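Endoglucanase (Clostridium thermocellum, PDB 2C4X) is the C-terminal PKD and CBM44 portion of a cellulosomal enzyme that probably hydrolyses cellulose, the CBM44 module recognising beta-glucan chains and xyloglucan. Local coordinates at residues W46-G51 with I61-K66; T165-I170 with E214-L219. The protein carries 1 engineered substitution. All coordinates share one frame; numbering follows the deposited sequence.

How the interactions relate
The two contacts follow each other in series along the chain and belong to different domains. Interaction 1 comes first, in the PKD domain. It packs the end of strand 41-47 and the loop after it against strand 60-63 and the residues that follow. These strands lie in two different antiparallel sheets, so its side chains pack between sheets. Interaction 2 lies in the CBM44 beta-sandwich. It joins neighbouring strands 165-172 and 211-218 within one antiparallel sheet of five strands, at that sheet's edge. The centres of interactions 1 and 2 are about 30 Å apart, and the nearest atoms of interactions 1 and 2 about 17 Å. Each contact therefore packs within its own domain, and neither bridges the two modules.

Interaction 1 of 2, residues W46-G51 with I61-K66; sequences WDFGDG and ITYKYK
F48 and Y63 lay their rings face to face. The planes are 2° apart and the ring centroids 3.9 Å. The overlap is close, with CD2 of F48 lying 3.6 Å from CE1 of Y63. Each ring also receives the other residue's CB over its face, as a CH-pi contact.

I61 adds an aliphatic contact at the preceding pair, W46 with I61. Its CG2 methyl sits over one face of the W46 indole, 3.7 Å from the centroid of the five-membered ring. The same methyl meets the edge of the F48 ring at CZ. With CG1 anti to the backbone N (chi1 -162°), CG2 of I61 falls between the N and the carbonyl carbon and faces the indole.

Two tyrosine hydroxyls supply the polar links. Y65 OH donates to F48 O at 2.7 Å, in the carbonyl plane and on a lone pair. This bond ties a loop carbonyl to a buried tyrosine. Y63 OH donates at 2.5 Å to D50 OD2, which accepts on its syn lone pair, the side of the other oxygen. The carboxylate plane is turned 70° from the Y63 ring. A water also donates to D50 OD2 and accepts from K66 N, so this oxygen has two donors. D50 OD1 accepts from Y52 N, which further fixes the carboxylate. Before it, D47 OD1 accepts from G49 N in an Asx turn, where the chain leaves its strand.

The two segments run nearly parallel, but they belong to the two facing sheets of the PKD beta-sandwich. F14 meets the W46 indole edge-to-face, and Y71 of strand 69-79 stacks on Y65. Strand 27-30 pairs with strand 60-63 and brings F29 against I61, Y63 and Y65, while strand 84-93 touches Y65 through I91 and V93.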
# COMPACT_ATOMS: atom_id res chain seq x y z
N TRP A 46 4.66 -25.45 -13.06
CA TRP A 46 4.37 -24.19 -12.35
C TRP A 46 3.15 -24.34 -11.46
O TRP A 46 2.13 -24.91 -11.87
CB TRP A 46 4.05 -23.10 -13.37
CG TRP A 46 5.15 -22.79 -14.33
CD1 TRP A 46 5.36 -23.36 -15.56
CD2 TRP A 46 6.17 -21.80 -14.17
NE1 TRP A 46 6.47 -22.80 -16.16
CE2 TRP A 46 6.99 -21.85 -15.33
CE3 TRP A 46 6.50 -20.90 -13.14
CZ2 TRP A 46 8.09 -21.01 -15.51
CZ3 TRP A 46 7.60 -20.07 -13.32
CH2 TRP A 46 8.39 -20.13 -14.50
N ASP A 47 3.25 -23.81 -10.24
CA ASP A 47 2.11 -23.67 -9.35
C ASP A 47 1.97 -22.16 -9.15
O ASP A 47 2.86 -21.52 -8.60
CB ASP A 47 2.34 -24.41 -8.03
CG ASP A 47 1.16 -24.30 -7.07
OD1 ASP A 47 0.48 -23.26 -7.02
OD2 ASP A 47 0.92 -25.27 -6.32
N PHE A 48 0.85 -21.60 -9.62
CA PHE A 48 0.67 -20.15 -9.64
C PHE A 48 0.18 -19.58 -8.30
O PHE A 48 0.12 -18.37 -8.12
CB PHE A 48 -0.22 -19.75 -10.84
CG PHE A 48 0.40 -20.09 -12.17
CD1 PHE A 48 1.47 -19.34 -12.66
CD2 PHE A 48 -0.06 -21.18 -12.91
CE1 PHE A 48 2.07 -19.66 -13.87
CE2 PHE A 48 0.54 -21.51 -14.13
CZ PHE A 48 1.61 -20.73 -14.60
N GLY A 49 -0.10 -20.48 -7.35
CA GLY A 49 -0.48 -20.11 -6.00
C GLY A 49 -1.95 -19.78 -5.78
O GLY A 49 -2.33 -19.43 -4.66
N ASP A 50 -2.76 -19.89 -6.82
CA ASP A 50 -4.18 -19.51 -6.76
C ASP A 50 -5.14 -20.70 -6.92
O ASP A 50 -6.36 -20.52 -6.92
CB ASP A 50 -4.47 -18.44 -7.83
CG ASP A 50 -4.25 -18.96 -9.27
OD1 ASP A 50 -3.72 -20.08 -9.45
OD2 ASP A 50 -4.62 -18.24 -10.22
N GLY A 51 -4.59 -21.91 -7.04
CA GLY A 51 -5.39 -23.10 -7.34
C GLY A 51 -5.09 -23.74 -8.69
O GLY A 51 -5.42 -24.90 -8.92
N ILE A 61 6.06 -19.01 -19.83
CA ILE A 61 4.63 -19.26 -19.72
C ILE A 61 4.00 -17.92 -19.37
O ILE A 61 4.62 -17.09 -18.71
CB ILE A 61 4.29 -20.39 -18.68
CG1 ILE A 61 2.87 -20.93 -18.90
CG2 ILE A 61 4.50 -19.91 -17.22
CD1 ILE A 61 2.60 -22.35 -18.35
N THR A 62 2.78 -17.70 -19.84
CA THR A 62 2.05 -16.50 -19.48
C THR A 62 0.81 -16.87 -18.66
O THR A 62 0.23 -17.95 -18.84
CB THR A 62 1.73 -15.59 -20.72
OG1 THR A 62 1.15 -14.35 -20.28
CG2 THR A 62 0.77 -16.27 -21.69
N TYR A 63 0.43 -15.97 -17.75
CA TYR A 63 -0.61 -16.23 -16.77
C TYR A 63 -1.31 -14.94 -16.32
O TYR A 63 -0.69 -13.88 -16.28
CB TYR A 63 -0.02 -16.98 -15.55
CG TYR A 63 -1.09 -17.61 -14.70
CD1 TYR A 63 -1.76 -18.75 -15.15
CD2 TYR A 63 -1.47 -17.04 -13.48
CE1 TYR A 63 -2.77 -19.32 -14.40
CE2 TYR A 63 -2.48 -17.62 -12.72
CZ TYR A 63 -3.13 -18.75 -13.18
OH TYR A 63 -4.14 -19.33 -12.46
N LYS A 64 -2.60 -15.05 -15.99
CA LYS A 64 -3.41 -13.94 -15.49
C LYS A 64 -4.05 -14.31 -14.16
O LYS A 64 -4.60 -15.40 -14.03
CB LYS A 64 -4.53 -13.60 -16.48
CG LYS A 64 -4.07 -13.19 -17.86
CD LYS A 64 -5.25 -12.95 -18.80
CE LYS A 64 -5.61 -14.20 -19.57
NZ LYS A 64 -6.66 -13.95 -20.63
N TYR A 65 -3.99 -13.40 -13.19
CA TYR A 65 -4.66 -13.60 -11.90
C TYR A 65 -5.97 -12.83 -11.90
O TYR A 65 -6.02 -11.66 -12.30
CB TYR A 65 -3.78 -13.15 -10.74
CG TYR A 65 -2.56 -14.01 -10.52
CD1 TYR A 65 -2.63 -15.14 -9.70
CD2 TYR A 65 -1.34 -13.71 -11.13
CE1 TYR A 65 -1.50 -15.95 -9.49
CE2 TYR A 65 -0.21 -14.51 -10.93
CZ TYR A 65 -0.30 -15.62 -10.10
OH TYR A 65 0.79 -16.42 -9.87
N LYS A 66 -7.04 -13.48 -11.46
CA LYS A 66 -8.34 -12.83 -11.50
C LYS A 66 -8.60 -11.95 -10.29
O LYS A 66 -9.30 -10.96 -10.40
CB LYS A 66 -9.46 -13.85 -11.72
CG LYS A 66 -10.24 -14.27 -10.51
CD LYS A 66 -11.60 -14.79 -10.93
CE LYS A 66 -12.26 -15.60 -9.82
NZ LYS A 66 -11.46 -16.82 -9.42
O HOH W 1 -6.47 -16.53 -10.52

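Interaction 2 of 2, residues T165-I170 with E214-L219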
# COMPACT_ATOMS: atom_id res chain seq x y z
N THR A 165 -0.50 -1.85 11.48
CA THR A 165 0.19 -0.89 10.63
C THR A 165 -0.80 -0.36 9.59
O THR A 165 -1.36 -1.12 8.81
CB THR A 165 1.43 -1.50 9.96
OG1 THR A 165 2.34 -1.95 10.97
CG2 THR A 165 2.13 -0.48 9.06
N MSE A 166 -1.00 0.95 9.61
CA MSE A 166 -1.83 1.64 8.63
C MSE A 166 -0.96 2.22 7.53
O MSE A 166 0.14 2.70 7.80
CB MSE A 166 -2.59 2.79 9.30
CG MSE A 166 -3.67 2.38 10.29
SE MSE A 166 -3.86 3.73 11.71
CE MSE A 166 -2.40 3.04 12.85
N THR A 167 -1.47 2.19 6.30
CA THR A 167 -0.82 2.82 5.15
C THR A 167 -1.68 3.98 4.63
O THR A 167 -2.85 3.79 4.29
CB THR A 167 -0.58 1.78 4.02
OG1 THR A 167 0.28 0.75 4.50
CG2 THR A 167 0.05 2.42 2.80
N PHE A 168 -1.09 5.17 4.59
CA PHE A 168 -1.75 6.37 4.07
C PHE A 168 -1.15 6.70 2.71
O PHE A 168 0.05 6.50 2.49
CB PHE A 168 -1.51 7.57 4.99
CG PHE A 168 -2.11 7.43 6.37
CD1 PHE A 168 -1.53 6.58 7.33
CD2 PHE A 168 -3.22 8.20 6.73
CE1 PHE A 168 -2.08 6.47 8.62
CE2 PHE A 168 -3.77 8.10 8.01
CZ PHE A 168 -3.20 7.24 8.96
N ARG A 169 -1.98 7.20 1.79
CA ARG A 169 -1.48 7.79 0.55
C ARG A 169 -1.86 9.27 0.48
O ARG A 169 -3.04 9.62 0.55
CB ARG A 169 -1.99 7.03 -0.69
CG ARG A 169 -1.27 5.72 -0.93
CD ARG A 169 -1.90 4.56 -0.17
NE ARG A 169 -1.26 3.29 -0.53
CZ ARG A 169 -1.81 2.08 -0.38
NH1 ARG A 169 -3.03 1.95 0.11
NH2 ARG A 169 -1.13 1.00 -0.74
N ILE A 170 -0.86 10.12 0.36
CA ILE A 170 -1.05 11.57 0.47
C ILE A 170 -0.34 12.26 -0.69
O ILE A 170 0.87 12.13 -0.85
CB ILE A 170 -0.52 12.11 1.84
CG1 ILE A 170 -1.03 11.26 3.01
CG2 ILE A 170 -0.90 13.59 2.05
CD1 ILE A 170 -0.30 11.51 4.35
N GLU A 214 3.42 7.45 0.00
CA GLU A 214 2.94 6.34 0.79
C GLU A 214 3.65 6.35 2.14
O GLU A 214 4.87 6.17 2.21
CB GLU A 214 3.14 5.03 0.04
CG GLU A 214 2.44 3.84 0.66
CD GLU A 214 2.31 2.67 -0.31
OE1 GLU A 214 2.97 1.64 -0.06
OE2 GLU A 214 1.56 2.79 -1.30
N ILE A 215 2.89 6.61 3.21
CA ILE A 215 3.43 6.73 4.56
C ILE A 215 2.72 5.74 5.48
O ILE A 215 1.49 5.71 5.54
CB ILE A 215 3.28 8.19 5.11
CG1 ILE A 215 3.91 9.20 4.15
CG2 ILE A 215 3.92 8.32 6.50
CD1 ILE A 215 3.46 10.65 4.38
N THR A 216 3.49 4.92 6.18
CA THR A 216 2.91 3.97 7.13
C THR A 216 2.99 4.46 8.58
O THR A 216 3.82 5.31 8.93
CB THR A 216 3.55 2.56 7.05
OG1 THR A 216 4.92 2.63 7.46
CG2 THR A 216 3.46 1.99 5.63
N LEU A 217 2.13 3.89 9.41
CA LEU A 217 2.06 4.24 10.83
C LEU A 217 1.58 3.03 11.62
O LEU A 217 0.57 2.42 11.26
CB LEU A 217 1.10 5.42 11.01
CG LEU A 217 0.72 5.82 12.44
CD1 LEU A 217 1.93 6.32 13.21
CD2 LEU A 217 -0.37 6.84 12.42
N THR A 218 2.30 2.68 12.68
CA THR A 218 1.88 1.58 13.55
C THR A 218 1.32 2.08 14.88
O THR A 218 1.96 2.88 15.58
CB THR A 218 3.04 0.59 13.81
OG1 THR A 218 3.56 0.15 12.55
CG2 THR A 218 2.57 -0.63 14.59
N LEU A 219 0.11 1.61 15.21
CA LEU A 219 -0.41 1.76 16.57
C LEU A 219 0.29 0.71 17.44
O LEU A 219 0.16 -0.48 17.17
CB LEU A 219 -1.94 1.58 16.60
CG LEU A 219 -2.61 1.70 17.98
CD1 LEU A 219 -2.51 3.14 18.49
CD2 LEU A 219 -4.06 1.24 17.94
O HOH W 2 2.92 0.11 2.89
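R169 and E214 meet through different chain shapes. The arginine bends at chi2 (87°), while E214 holds CG anti to the backbone N (chi1 -169°) and stays extended beyond it. The two side chains then lie alongside each other, pointing the same way. In this salt bridge R169 grips one oxygen side-on, with NE 3.0 Å and NH2 3.3 Å from E214 OE2. That oxygen lies in the guanidinium plane, but both nitrogens reach it from the same face of the carboxylate, well out of its plane. T167 CG2 covers one face of the guanidinium and also touches E214 CG at 3.5 Å. R169 NH1 donates to A249 O, so all three guanidinium nitrogens have a partner. The side chains of K133 and D248, residues of the calcium site, lie about 5 Å from that of R169, which is itself about 9 Å from the ion.

The backbones form a regular antiparallel ladder in the CBM44 beta-sandwich. M166 with L217 and F168 with I215 are its hydrogen-bonded pairs. F168 N reaches I215 O at 2.8 Å, with an N-H...O angle of 170°. Strand 211-218 is outermost in its sheet, and strand 241-251 flanks strand 165-172 on the other side.

On the face shared with R169, T165 OG1 and T218 OG1 hydrogen-bond at 2.9 Å. The other face is apolar. The selenomethionine M166 folds its CE methyl to L217 CG and L219 CB. F168 brings CE1 to 4.1 Å from L217 CB. I170 and I215 touch through their CD1 methyls. M231 and P183 of the opposing sheet close over F168.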